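Local coordinates for Emp46p (Saccharomyces cerevisiae, PDB 2A6V), which acts as a calcium-independent cargo receptor involved in glycoprotein secretion, recognising carbohydrate through a potassium-binding, legume-lectin-like beta-sandwich domain, at residues Y11-L16 and K24-W29. Sequence-based numbering, arbitrary orientation. Where two conformers were deposited one is given.
Sequences YSLPNL and KELSQW. With K (potassium ion), chain D.
Leu13 sets its CD2 methyl over one face of the Trp29 indole, 3.5 Å from the centroid of the five-membered ring and 12° off its normal, a CH-pi contact. With CG anti to the carbonyl carbon (chi1 -80°), beside the backbone N, Leu13 brings CG to 3.7 Å from Trp29 CZ2 and lets CD2 continue over the five-membered ring. The indole is pinned at its edge as well: Trp29 NE1 donates to Ser12 O (3.0 Å, 163° at the hydrogen). That oxygen lies in the indole plane, whereas NE1 approaches from above the carbonyl plane. Beside it, Leu26 CD2 sits in the notch between the Pro14 ring, 3.7 Å from Pro14 CD, and Leu13 CD2, at 3.9 Å; Leu16 CD2 lies more loosely alongside. The Pro14 and Leu26 side chains cross at about a right angle. Pro14 CG rests 3.5 Å from Glu25 O, where the helix ends. Farther out, a water bridges Asn15 O and Glu25 OE2, while Glu25 OE1 accepts from Thr20 N and Asp21 N. A type I turn from Leu26 to Trp29 brings Leu26 O and Trp29 O onto one potassium ion. Phe42 of strand 41-43 touches Leu13, Leu16 and Leu26; Leu54 and Leu56 of strand 51-56 adjoin the indole. Leu13 pairs through its backbone with Met215 of strand 209-218, and the turn after helix 22-25 runs straight into edge strand 29-33.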
loop_
_atom_site.group_PDB
_atom_site.type_symbol
_atom_site.label_atom_id
_atom_site.label_comp_id
_atom_site.label_asym_id
_atom_site.label_seq_id
_atom_site.Cartn_x
_atom_site.Cartn_y
_atom_site.Cartn_z
ATOM N N TYR A 11 -7.537 4.435 12.490
ATOM C CA TYR A 11 -6.599 3.846 11.541
ATOM C C TYR A 11 -7.139 3.844 10.106
ATOM O O TYR A 11 -6.759 3.011 9.281
ATOM C CB TYR A 11 -6.286 2.425 11.992
ATOM C CG TYR A 11 -5.460 2.354 13.262
ATOM C CD1 TYR A 11 -4.084 2.233 13.198
ATOM C CD2 TYR A 11 -6.055 2.403 14.512
ATOM C CE1 TYR A 11 -3.300 2.173 14.352
ATOM C CE2 TYR A 11 -5.285 2.337 15.677
ATOM C CZ TYR A 11 -3.916 2.219 15.587
ATOM O OH TYR A 11 -3.165 2.145 16.753
ATOM N N SER A 12 -8.016 4.788 9.801
ATOM C CA SER A 12 -8.558 4.975 8.456
ATOM C C SER A 12 -8.337 6.386 7.967
ATOM O O SER A 12 -7.992 7.281 8.746
ATOM C CB SER A 12 -10.062 4.666 8.430
ATOM O OG SER A 12 -10.343 3.369 8.925
ATOM N N LEU A 13 -8.448 6.579 6.665
ATOM C CA LEU A 13 -8.550 7.924 6.121
ATOM C C LEU A 13 -9.979 8.390 6.318
ATOM O O LEU A 13 -10.921 7.607 6.212
ATOM C CB LEU A 13 -8.208 7.960 4.628
ATOM C CG LEU A 13 -6.729 7.957 4.270
ATOM C CD1 LEU A 13 -6.554 7.793 2.755
ATOM C CD2 LEU A 13 -5.994 9.238 4.795
ATOM N N PRO A 14 -10.158 9.683 6.561
ATOM C CA PRO A 14 -11.507 10.237 6.595
ATOM C C PRO A 14 -12.036 10.255 5.170
ATOM O O PRO A 14 -11.267 10.033 4.221
ATOM C CB PRO A 14 -11.281 11.654 7.130
ATOM C CG PRO A 14 -9.957 12.009 6.629
ATOM C CD PRO A 14 -9.129 10.723 6.718
ATOM N N ASN A 15 -13.319 10.521 4.996
ATOM C CA ASN A 15 -13.816 10.664 3.650
ATOM C C ASN A 15 -13.141 11.909 3.091
ATOM O O ASN A 15 -13.339 13.004 3.575
ATOM C CB ASN A 15 -15.335 10.750 3.606
ATOM C CG ASN A 15 -15.834 10.970 2.219
ATOM O OD1 ASN A 15 -15.687 12.062 1.674
ATOM N ND2 ASN A 15 -16.386 9.924 1.604
ATOM N N LEU A 16 -12.270 11.721 2.111
ATOM C CA LEU A 16 -11.402 12.787 1.645
ATOM C C LEU A 16 -12.135 13.941 1.010
ATOM O O LEU A 16 -11.718 15.082 1.116
ATOM C CB LEU A 16 -10.387 12.246 0.651
ATOM C CG LEU A 16 -9.440 11.211 1.223
ATOM C CD1 LEU A 16 -8.524 10.744 0.129
ATOM C CD2 LEU A 16 -8.674 11.753 2.425
ATOM N N LYS A 24 -7.060 18.715 11.169
ATOM C CA LYS A 24 -7.724 17.915 12.192
ATOM C C LYS A 24 -8.007 16.488 11.721
ATOM O O LYS A 24 -7.709 15.522 12.421
ATOM C CB LYS A 24 -9.027 18.581 12.627
ATOM C CG LYS A 24 -9.830 17.794 13.667
ATOM C CD LYS A 24 -10.839 18.647 14.456
ATOM C CE LYS A 24 -11.125 20.029 13.834
ATOM N NZ LYS A 24 -10.227 21.096 14.405
ATOM N N GLU A 25 -8.571 16.358 10.523
ATOM C CA GLU A 25 -9.092 15.072 10.090
ATOM C C GLU A 25 -7.988 14.167 9.565
ATOM O O GLU A 25 -8.201 12.976 9.460
ATOM C CB GLU A 25 -10.208 15.253 9.045
ATOM C CG GLU A 25 -11.364 16.123 9.536
ATOM C CD GLU A 25 -12.364 16.431 8.440
ATOM O OE1 GLU A 25 -12.561 17.630 8.152
ATOM O OE2 GLU A 25 -12.927 15.475 7.863
ATOM N N LEU A 26 -6.816 14.728 9.272
ATOM C CA LEU A 26 -5.667 13.918 8.848
ATOM C C LEU A 26 -4.561 13.852 9.897
ATOM O O LEU A 26 -3.428 13.518 9.595
ATOM C CB LEU A 26 -5.111 14.437 7.517
ATOM C CG LEU A 26 -6.069 14.403 6.321
ATOM C CD1 LEU A 26 -5.461 15.201 5.163
ATOM C CD2 LEU A 26 -6.335 12.978 5.933
ATOM N N SER A 27 -4.890 14.158 11.147
ATOM C CA SER A 27 -3.877 14.239 12.204
ATOM C C SER A 27 -3.121 12.953 12.491
ATOM O O SER A 27 -1.980 12.991 12.926
ATOM C CB SER A 27 -4.515 14.779 13.496
ATOM O OG SER A 27 -5.368 13.827 14.075
ATOM N N GLN A 28 -3.748 11.824 12.180
ATOM C CA GLN A 28 -3.186 10.503 12.413
ATOM C C GLN A 28 -2.322 10.032 11.223
ATOM O O GLN A 28 -1.780 8.930 11.269
ATOM C CB GLN A 28 -4.338 9.511 12.691
ATOM C CG GLN A 28 -4.991 9.603 14.074
ATOM C CD GLN A 28 -4.087 9.938 15.220
ATOM O OE1 GLN A 28 -4.143 11.049 15.762
ATOM N NE2 GLN A 28 -3.277 8.984 15.625
ATOM N N TRP A 29 -2.192 10.861 10.185
ATOM C CA TRP A 29 -1.480 10.496 8.946
ATOM C C TRP A 29 -0.286 11.400 8.707
ATOM O O TRP A 29 -0.359 12.625 8.904
ATOM C CB TRP A 29 -2.412 10.590 7.732
ATOM C CG TRP A 29 -3.428 9.502 7.718
ATOM C CD1 TRP A 29 -4.636 9.497 8.336
ATOM C CD2 TRP A 29 -3.295 8.235 7.079
ATOM N NE1 TRP A 29 -5.279 8.297 8.147
ATOM C CE2 TRP A 29 -4.475 7.499 7.362
ATOM C CE3 TRP A 29 -2.288 7.634 6.309
ATOM C CZ2 TRP A 29 -4.687 6.198 6.877
ATOM C CZ3 TRP A 29 -2.494 6.340 5.824
ATOM C CH2 TRP A 29 -3.686 5.644 6.113
HETATM K K K D . -1.220 15.052 8.912
HETATM O O HOH W 1 -14.270 13.884 6.044
HETATM O O HOH W 2 1.279 15.798 10.741
HETATM O O HOH W 3 -2.217 16.872 6.847
#